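Local coordinates for protein cyclic GMP-AMP synthase-like receptor (Tribolium castaneum, PDB 7LT2) that senses double-stranded RNA and answers by joining ATP and GTP into the cyclic dinucleotide 2',3'-cGAMP, a signal of innate antiviral immunity, at residues L77-Y82 with V96-N101; S140-T145 with P175-G180; G209-P214 with F285-E290. One frame throughout, in Å; residues are numbered along the deposited sequence.

Contact 1 of 3, residues L77-Y82 with V96-N101; sequences LHIPIY and VWLKLN
I79 lies opposite L98 and L100 in the nucleotidyltransferase fold, where the loop after strand 70-77 passes strand 95-100. From its CB the isoleucine forks, and its two branches meet the leucines at different points. The CG2 methyl, anti to the backbone N, rests 4.0 Å from L100 CD2, the two side chains crossing at a slant. CG1 takes the other course, anti to the carbonyl carbon (chi1 -61°), and serves as a spacer. Beyond it the chain stays extended (chi2 170°), which carries CD1 outward to meet L98 CD1 at 4.2 Å, tip to tip, while also lying close to L100 CD1.

L98 and L100 are two residues apart on a strand, so both present their side chains to the isoleucine; W97, just before L98, lies against R238 and Y239. The contact is buried, apolar and made by methyl groups alone: no hydrogen bond crosses it, and the backbones stay apart, with I79 CA and L100 CA 9.1 Å from each other. F198 packs on I79 from strand 188-200, and F200, L87 and L129 on L98. At the loop's start the chain is tied to the same sheet by a polar bond, between H78 ND1 and V199 O.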
loop_
_atom_site.group_PDB
_atom_site.type_symbol
_atom_site.label_atom_id
_atom_site.label_comp_id
_atom_site.label_asym_id
_atom_site.label_seq_id
_atom_site.Cartn_x
_atom_site.Cartn_y
_atom_site.Cartn_z
ATOM N N LEU A 77 3.634 15.545 2.354
ATOM C CA LEU A 77 3.865 16.911 2.798
ATOM C C LEU A 77 5.257 16.999 3.410
ATOM O O LEU A 77 5.739 16.044 4.019
ATOM C CB LEU A 77 2.806 17.321 3.825
ATOM C CG LEU A 77 1.375 16.903 3.479
ATOM C CD1 LEU A 77 0.451 17.062 4.674
ATOM C CD2 LEU A 77 0.873 17.716 2.293
ATOM N N HIS A 78 5.911 18.146 3.245
ATOM C CA HIS A 78 7.279 18.302 3.726
ATOM C C HIS A 78 7.372 19.522 4.623
ATOM O O HIS A 78 7.072 20.640 4.186
ATOM C CB HIS A 78 8.280 18.425 2.574
ATOM C CG HIS A 78 9.687 18.630 3.038
ATOM N ND1 HIS A 78 10.394 17.662 3.719
ATOM C CD2 HIS A 78 10.508 19.703 2.949
ATOM C CE1 HIS A 78 11.596 18.126 4.017
ATOM N NE2 HIS A 78 11.689 19.363 3.563
ATOM N N ILE A 79 7.772 19.298 5.867
ATOM C CA ILE A 79 8.032 20.391 6.809
ATOM C C ILE A 79 9.394 20.990 6.493
ATOM O O ILE A 79 10.392 20.253 6.459
ATOM C CB ILE A 79 7.984 19.872 8.242
ATOM C CG1 ILE A 79 6.596 19.310 8.566
ATOM C CG2 ILE A 79 8.380 20.983 9.225
ATOM C CD1 ILE A 79 6.534 18.557 9.868
ATOM N N PRO A 80 9.488 22.300 6.260
ATOM C CA PRO A 80 10.794 22.920 6.003
ATOM C C PRO A 80 11.797 22.579 7.097
ATOM O O PRO A 80 11.504 22.687 8.291
ATOM C CB PRO A 80 10.466 24.418 5.977
ATOM C CG PRO A 80 9.038 24.458 5.515
ATOM C CD PRO A 80 8.383 23.271 6.164
ATOM N N ILE A 81 12.992 22.144 6.680
ATOM C CA ILE A 81 13.989 21.690 7.643
ATOM C C ILE A 81 14.428 22.815 8.567
ATOM O O ILE A 81 14.932 22.549 9.660
ATOM C CB ILE A 81 15.208 21.069 6.930
ATOM C CG1 ILE A 81 16.049 22.153 6.257
ATOM C CG2 ILE A 81 14.762 20.033 5.906
ATOM C CD1 ILE A 81 17.310 21.620 5.602
ATOM N N TYR A 82 14.238 24.074 8.157
ATOM C CA TYR A 82 14.602 25.192 9.022
ATOM C C TYR A 82 13.825 25.157 10.331
ATOM O O TYR A 82 14.331 25.606 11.366
ATOM C CB TYR A 82 14.371 26.516 8.287
ATOM C CG TYR A 82 15.057 27.718 8.910
ATOM C CD1 TYR A 82 14.408 28.502 9.854
ATOM C CD2 TYR A 82 16.349 28.079 8.534
ATOM C CE1 TYR A 82 15.030 29.605 10.421
ATOM C CE2 TYR A 82 16.977 29.179 9.094
ATOM C CZ TYR A 82 16.314 29.938 10.035
ATOM O OH TYR A 82 16.933 31.037 10.597
ATOM N N VAL A 96 6.991 6.007 15.391
ATOM C CA VAL A 96 7.890 7.107 15.704
ATOM C C VAL A 96 7.084 8.308 16.180
ATOM O O VAL A 96 5.877 8.416 15.948
ATOM C CB VAL A 96 8.763 7.502 14.493
ATOM C CG1 VAL A 96 9.605 6.314 14.021
ATOM C CG2 VAL A 96 7.891 8.031 13.361
ATOM N N TRP A 97 7.779 9.212 16.864
ATOM C CA TRP A 97 7.272 10.534 17.188
ATOM C C TRP A 97 8.020 11.570 16.360
ATOM O O TRP A 97 9.170 11.356 15.962
ATOM C CB TRP A 97 7.434 10.850 18.680
ATOM C CG TRP A 97 6.579 10.016 19.582
ATOM C CD1 TRP A 97 5.663 9.078 19.212
ATOM C CD2 TRP A 97 6.560 10.053 21.016
ATOM N NE1 TRP A 97 5.073 8.528 20.325
ATOM C CE2 TRP A 97 5.608 9.108 21.444
ATOM C CE3 TRP A 97 7.257 10.792 21.977
ATOM C CZ2 TRP A 97 5.333 8.882 22.794
ATOM C CZ3 TRP A 97 6.983 10.567 23.318
ATOM C CH2 TRP A 97 6.030 9.620 23.712
ATOM N N LEU A 98 7.361 12.695 16.103
ATOM C CA LEU A 98 7.947 13.765 15.304
ATOM C C LEU A 98 7.651 15.086 15.993
ATOM O O LEU A 98 6.485 15.448 16.163
ATOM C CB LEU A 98 7.390 13.751 13.874
ATOM C CG LEU A 98 8.123 14.496 12.748
ATOM C CD1 LEU A 98 7.961 16.004 12.847
ATOM C CD2 LEU A 98 9.599 14.127 12.701
ATOM N N LYS A 99 8.697 15.804 16.386
ATOM C CA LYS A 99 8.526 17.104 17.014
ATOM C C LYS A 99 9.343 18.143 16.262
ATOM O O LYS A 99 10.305 17.827 15.558
ATOM C CB LYS A 99 8.924 17.077 18.502
ATOM C CG LYS A 99 10.355 16.657 18.779
ATOM C CD LYS A 99 10.686 16.837 20.258
ATOM C CE LYS A 99 11.939 16.069 20.653
ATOM N NZ LYS A 99 13.151 16.527 19.918
ATOM N N LEU A 100 8.928 19.395 16.394
ATOM C CA LEU A 100 9.606 20.515 15.760
ATOM C C LEU A 100 10.303 21.329 16.840
ATOM O O LEU A 100 9.675 21.710 17.834
ATOM C CB LEU A 100 8.626 21.396 14.977
ATOM C CG LEU A 100 7.995 20.884 13.675
ATOM C CD1 LEU A 100 6.998 19.756 13.919
ATOM C CD2 LEU A 100 7.325 22.031 12.929
ATOM N N ASN A 101 11.597 21.585 16.652
ATOM C CA ASN A 101 12.376 22.320 17.643
ATOM C C ASN A 101 12.525 23.807 17.336
ATOM O O ASN A 101 13.045 24.542 18.184
ATOM C CB ASN A 101 13.773 21.699 17.793
ATOM C CG ASN A 101 13.761 20.418 18.609
ATOM O OD1 ASN A 101 12.849 20.177 19.399
ATOM N ND2 ASN A 101 14.786 19.594 18.428
#

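Contact 2 of 3, residues S140-T145 with P175-G180; sequences SLVQKT and PAMTLG
L141 O, on the helix whose V142 and Q143 meet M177, is held by two donors of T145, its N and its OG1, each at 2.9 Å. They reach the oxygen from opposite faces of its carbonyl plane; the hydroxyl is tilted 33° out of it, at a C=O...O angle of 146°. This hydroxyl-to-carbonyl bond reinforces one turn of helix 131-147, which packs against the central sheet of the nucleotidyltransferase fold at strand 177-183.

The contact itself is apolar at its core. V142 and M177 lie side by side, running in opposing senses: V142 CG1, anti to the backbone N, sits 4.0 Å from M177 CG and 4.1 Å from M177 CB. The methionine does not run straight on. It bends at both chi2 and chi3, and the bends lay its sulfur and terminal methyl alongside Q143, with Q143 NE2 4.2 Å from M177 CE. This amide makes no hydrogen bond across the contact. V142 also meets L194 of strand 188-200, so the helix touches two adjoining strands of the sheet; W170 packs on M177 from strand 164-171.

The side chain of M177 comes within about 7 Å of that of D193, by similarity a ligand of the catalytic magnesium. Its neighbour T178 points away from the helix, and there T178 OG1 hydrogen-bonds D193 OD1.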
loop_
_atom_site.group_PDB
_atom_site.type_symbol
_atom_site.label_atom_id
_atom_site.label_comp_id
_atom_site.label_asym_id
_atom_site.label_seq_id
_atom_site.Cartn_x
_atom_site.Cartn_y
_atom_site.Cartn_z
ATOM N N SER A 140 -11.013 18.040 6.078
ATOM C CA SER A 140 -11.614 19.345 5.827
ATOM C C SER A 140 -11.219 19.885 4.456
ATOM O O SER A 140 -12.065 20.396 3.713
ATOM C CB SER A 140 -11.208 20.319 6.936
ATOM O OG SER A 140 -11.628 21.636 6.645
ATOM N N LEU A 141 -9.939 19.756 4.095
ATOM C CA LEU A 141 -9.476 20.249 2.800
ATOM C C LEU A 141 -10.119 19.484 1.647
ATOM O O LEU A 141 -10.488 20.079 0.628
ATOM C CB LEU A 141 -7.952 20.155 2.725
ATOM C CG LEU A 141 -7.285 20.521 1.403
ATOM C CD1 LEU A 141 -7.706 21.913 0.934
ATOM C CD2 LEU A 141 -5.780 20.426 1.557
ATOM N N VAL A 142 -10.266 18.166 1.789
ATOM C CA VAL A 142 -10.915 17.379 0.746
ATOM C C VAL A 142 -12.375 17.795 0.578
ATOM O O VAL A 142 -12.856 17.965 -0.549
ATOM C CB VAL A 142 -10.767 15.877 1.049
ATOM C CG1 VAL A 142 -11.631 15.054 0.103
ATOM C CG2 VAL A 142 -9.297 15.474 0.920
ATOM N N GLN A 143 -13.095 17.987 1.692
ATOM C CA GLN A 143 -14.479 18.454 1.618
ATOM C C GLN A 143 -14.560 19.817 0.940
ATOM O O GLN A 143 -15.404 20.043 0.064
ATOM C CB GLN A 143 -15.092 18.525 3.023
ATOM C CG GLN A 143 -15.288 17.181 3.712
ATOM C CD GLN A 143 -16.530 16.450 3.232
ATOM O OE1 GLN A 143 -17.193 16.880 2.292
ATOM N NE2 GLN A 143 -16.847 15.335 3.880
ATOM N N LYS A 144 -13.692 20.744 1.351
ATOM C CA LYS A 144 -13.661 22.069 0.742
ATOM C C LYS A 144 -13.462 21.973 -0.763
ATOM O O LYS A 144 -14.127 22.678 -1.534
ATOM C CB LYS A 144 -12.551 22.899 1.389
ATOM C CG LYS A 144 -12.538 24.367 1.017
ATOM C CD LYS A 144 -11.383 25.073 1.712
ATOM C CE LYS A 144 -11.364 26.562 1.391
ATOM N NZ LYS A 144 -10.326 27.250 2.211
ATOM N N THR A 145 -12.561 21.087 -1.195
ATOM C CA THR A 145 -12.260 20.918 -2.614
ATOM C C THR A 145 -13.434 20.297 -3.362
ATOM O O THR A 145 -13.808 20.766 -4.445
ATOM C CB THR A 145 -11.003 20.062 -2.765
ATOM O OG1 THR A 145 -9.903 20.705 -2.104
ATOM C CG2 THR A 145 -10.656 19.864 -4.235
ATOM N N PRO A 175 -9.935 6.533 8.543
ATOM C CA PRO A 175 -9.251 7.801 8.833
ATOM C C PRO A 175 -9.151 8.718 7.627
ATOM O O PRO A 175 -9.189 9.944 7.785
ATOM C CB PRO A 175 -7.865 7.348 9.314
ATOM C CG PRO A 175 -8.059 5.927 9.759
ATOM C CD PRO A 175 -9.094 5.363 8.840
ATOM N N ALA A 176 -9.036 8.166 6.427
ATOM C CA ALA A 176 -8.886 8.959 5.219
ATOM C C ALA A 176 -10.164 8.926 4.392
ATOM O O ALA A 176 -10.888 7.925 4.371
ATOM C CB ALA A 176 -7.705 8.455 4.380
ATOM N N MET A 177 -10.442 10.043 3.723
ATOM C CA MET A 177 -11.520 10.092 2.747
ATOM C C MET A 177 -11.243 9.115 1.615
ATOM O O MET A 177 -10.095 8.921 1.214
ATOM C CB MET A 177 -11.656 11.503 2.172
ATOM C CG MET A 177 -12.038 12.556 3.186
ATOM S SD MET A 177 -13.744 12.324 3.689
ATOM C CE MET A 177 -14.562 12.255 2.094
ATOM N N THR A 178 -12.305 8.504 1.096
ATOM C CA THR A 178 -12.227 7.656 -0.088
ATOM C C THR A 178 -12.878 8.363 -1.267
ATOM O O THR A 178 -13.987 8.892 -1.144
ATOM C CB THR A 178 -12.919 6.307 0.147
ATOM O OG1 THR A 178 -12.264 5.601 1.211
ATOM C CG2 THR A 178 -12.903 5.450 -1.131
ATOM N N LEU A 179 -12.191 8.373 -2.405
ATOM C CA LEU A 179 -12.790 8.769 -3.673
ATOM C C LEU A 179 -13.075 7.520 -4.495
ATOM O O LEU A 179 -12.150 6.775 -4.837
ATOM C CB LEU A 179 -11.872 9.706 -4.459
ATOM C CG LEU A 179 -11.447 11.020 -3.800
ATOM C CD1 LEU A 179 -10.672 11.899 -4.800
ATOM C CD2 LEU A 179 -12.629 11.777 -3.221
ATOM N N GLY A 180 -14.346 7.294 -4.815
ATOM C CA GLY A 180 -14.705 6.253 -5.762
ATOM C C GLY A 180 -14.722 6.806 -7.174
ATOM O O GLY A 180 -15.525 7.690 -7.482
#

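Contact 3 of 3, residues G209-P214 with F285-E290; sequences GYRSNP and FLHIIE
R211 leaves its loop fully extended through CB and CG (chi1 -177°), then turns at chi3 (-56°), and this bend brings the guanidinium close to both H287 and E290 of the helix 278-291. E290 comes to meet it with CG anti to the backbone N (chi1 172°), while H287 holds its ring out from the helix, toward the same group. The approach is loose. R211 NH1 stands 4.4 Å from E290 CD, and its distance of 4.7 Å to E290 OE1 is too long for a salt bridge, although the opposite charges probably still attract one another. The other terminal nitrogen, R211 NH2, lies 4.3 Å from H287 CE1, approaching the ring at a slant.

A water joins this second pair. It lies in the plane of the imidazole, 2.7 Å from H287 ND1, and accepts a weak bond from R211 NH2 at 3.4 Å. The loop 209-214 belongs to the nucleotidyltransferase part of the chain and the helix to the Mab-21 HhH/H2TH-like part, so the contact joins these two parts at the protein surface.

Stronger ties come from a third segment. R211 NE bonds Y324 O and H287 NE2 bonds P322 O; the ring of Y324 receives R211 in a cation-pi contact and meets H287 edge-to-face. Y324 and P322 together help to position both groups that the water joins. The helix ends in the manganese site, to which I289, E290 and K292 contribute, with D293 a further manganese-binding residue. The E290 side chain stays about 5 Å from the manganese ion, consistent with the carboxylate pointing to R211 rather than binding the metal directly.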
loop_
_atom_site.group_PDB
_atom_site.type_symbol
_atom_site.label_atom_id
_atom_site.label_comp_id
_atom_site.label_asym_id
_atom_site.label_seq_id
_atom_site.Cartn_x
_atom_site.Cartn_y
_atom_site.Cartn_z
ATOM N N GLY A 209 17.322 0.362 16.287
ATOM C CA GLY A 209 16.539 -0.840 16.087
ATOM C C GLY A 209 15.929 -0.990 14.712
ATOM O O GLY A 209 15.106 -1.890 14.511
ATOM N N TYR A 210 16.309 -0.147 13.757
ATOM C CA TYR A 210 15.726 -0.160 12.425
ATOM C C TYR A 210 16.759 -0.567 11.383
ATOM O O TYR A 210 17.951 -0.279 11.514
ATOM C CB TYR A 210 15.144 1.213 12.065
ATOM C CG TYR A 210 13.827 1.498 12.754
ATOM C CD1 TYR A 210 13.793 2.038 14.033
ATOM C CD2 TYR A 210 12.620 1.215 12.130
ATOM C CE1 TYR A 210 12.592 2.291 14.668
ATOM C CE2 TYR A 210 11.415 1.463 12.758
ATOM C CZ TYR A 210 11.405 2.005 14.025
ATOM O OH TYR A 210 10.205 2.256 14.653
ATOM N N ARG A 211 16.279 -1.244 10.345
ATOM C CA ARG A 211 17.138 -1.633 9.237
ATOM C C ARG A 211 17.498 -0.410 8.403
ATOM O O ARG A 211 16.672 0.482 8.199
ATOM C CB ARG A 211 16.431 -2.679 8.376
ATOM C CG ARG A 211 17.263 -3.228 7.226
ATOM C CD ARG A 211 16.424 -4.128 6.320
ATOM N NE ARG A 211 15.794 -5.213 7.062
ATOM C CZ ARG A 211 16.337 -6.411 7.240
ATOM N NH1 ARG A 211 17.520 -6.716 6.729
ATOM N NH2 ARG A 211 15.682 -7.322 7.953
ATOM N N SER A 212 18.738 -0.368 7.923
ATOM C CA SER A 212 19.187 0.767 7.129
ATOM C C SER A 212 18.581 0.724 5.725
ATOM O O SER A 212 18.130 -0.316 5.242
ATOM C CB SER A 212 20.714 0.789 7.042
ATOM O OG SER A 212 21.196 -0.335 6.330
ATOM N N ASN A 213 18.575 1.884 5.080
ATOM C CA ASN A 213 18.047 2.020 3.725
ATOM C C ASN A 213 18.919 1.252 2.737
ATOM O O ASN A 213 20.127 1.513 2.660
ATOM C CB ASN A 213 17.989 3.505 3.359
ATOM C CG ASN A 213 17.329 3.767 2.016
ATOM O OD1 ASN A 213 16.911 2.844 1.317
ATOM N ND2 ASN A 213 17.229 5.041 1.650
ATOM N N PRO A 214 18.365 0.305 1.970
ATOM C CA PRO A 214 19.188 -0.382 0.965
ATOM C C PRO A 214 19.523 0.479 -0.239
ATOM O O PRO A 214 20.443 0.123 -0.986
ATOM C CB PRO A 214 18.325 -1.590 0.569
ATOM C CG PRO A 214 16.936 -1.150 0.823
ATOM C CD PRO A 214 17.008 -0.261 2.046
ATOM N N PHE A 285 8.452 -12.511 1.950
ATOM C CA PHE A 285 9.258 -12.445 0.732
ATOM C C PHE A 285 10.404 -11.443 0.848
ATOM O O PHE A 285 11.473 -11.675 0.275
ATOM C CB PHE A 285 8.376 -12.131 -0.481
ATOM C CG PHE A 285 7.801 -13.358 -1.129
ATOM C CD1 PHE A 285 6.685 -13.980 -0.587
ATOM C CD2 PHE A 285 8.397 -13.912 -2.257
ATOM C CE1 PHE A 285 6.158 -15.119 -1.169
ATOM C CE2 PHE A 285 7.876 -15.052 -2.847
ATOM C CZ PHE A 285 6.754 -15.659 -2.302
ATOM N N LEU A 286 10.220 -10.343 1.588
ATOM C CA LEU A 286 11.349 -9.454 1.861
ATOM C C LEU A 286 12.464 -10.195 2.590
ATOM O O LEU A 286 13.645 -10.037 2.260
ATOM C CB LEU A 286 10.895 -8.237 2.672
ATOM C CG LEU A 286 9.929 -7.255 2.010
ATOM C CD1 LEU A 286 9.542 -6.158 2.984
ATOM C CD2 LEU A 286 10.545 -6.653 0.748
ATOM N N HIS A 287 12.107 -11.021 3.579
ATOM C CA HIS A 287 13.112 -11.833 4.258
ATOM C C HIS A 287 13.751 -12.836 3.309
ATOM O O HIS A 287 14.966 -13.054 3.357
ATOM C CB HIS A 287 12.486 -12.555 5.450
ATOM C CG HIS A 287 12.116 -11.644 6.571
ATOM N ND1 HIS A 287 13.045 -10.871 7.235
ATOM C CD2 HIS A 287 10.920 -11.371 7.143
ATOM C CE1 HIS A 287 12.438 -10.168 8.174
ATOM N NE2 HIS A 287 11.149 -10.454 8.140
ATOM N N ILE A 288 12.948 -13.465 2.445
ATOM C CA ILE A 288 13.492 -14.431 1.492
ATOM C C ILE A 288 14.440 -13.747 0.510
ATOM O O ILE A 288 15.489 -14.301 0.155
ATOM C CB ILE A 288 12.354 -15.172 0.767
ATOM C CG1 ILE A 288 11.565 -16.030 1.753
ATOM C CG2 ILE A 288 12.912 -16.047 -0.351
ATOM C CD1 ILE A 288 10.408 -16.751 1.124
ATOM N N ILE A 289 14.090 -12.538 0.058
ATOM C CA ILE A 289 14.996 -11.772 -0.800
ATOM C C ILE A 289 16.342 -11.577 -0.115
ATOM O O ILE A 289 17.401 -11.705 -0.741
ATOM C CB ILE A 289 14.368 -10.417 -1.179
ATOM C CG1 ILE A 289 13.261 -10.595 -2.213
ATOM C CG2 ILE A 289 15.439 -9.456 -1.706
ATOM C CD1 ILE A 289 12.406 -9.352 -2.376
ATOM N N GLU A 290 16.320 -11.250 1.178
ATOM C CA GLU A 290 17.564 -11.018 1.906
ATOM C C GLU A 290 18.372 -12.304 2.041
ATOM O O GLU A 290 19.607 -12.281 1.975
ATOM C CB GLU A 290 17.253 -10.423 3.284
ATOM C CG GLU A 290 18.456 -10.309 4.219
ATOM C CD GLU A 290 19.515 -9.318 3.735
ATOM O OE1 GLU A 290 19.245 -8.535 2.799
ATOM O OE2 GLU A 290 20.628 -9.321 4.302
HETATM O O HOH W 1 15.712 -10.585 7.128
#

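The three contacts follow one another along the chain. Contacts 1 and 2 both reach the same mixed sheet, centres 24 Å and nearest atoms about 7 Å apart. Contact 2 lies near the metal ligands inferred by similarity, the side chain of M177 about 11 Å from that of D72, on the strand leading into contact 1. Contact 3 sits across the centre of the chain from contact 2, 34 Å between centres, and includes I289 and E290 of the manganese site. It touches contact 1 where V96 CG1 packs 4.2 Å from Y210 OH. By similarity, GTP-binding side chains lie near both: that of L242 about 9 Å from L98's, that of F244 about 7 Å from R211's.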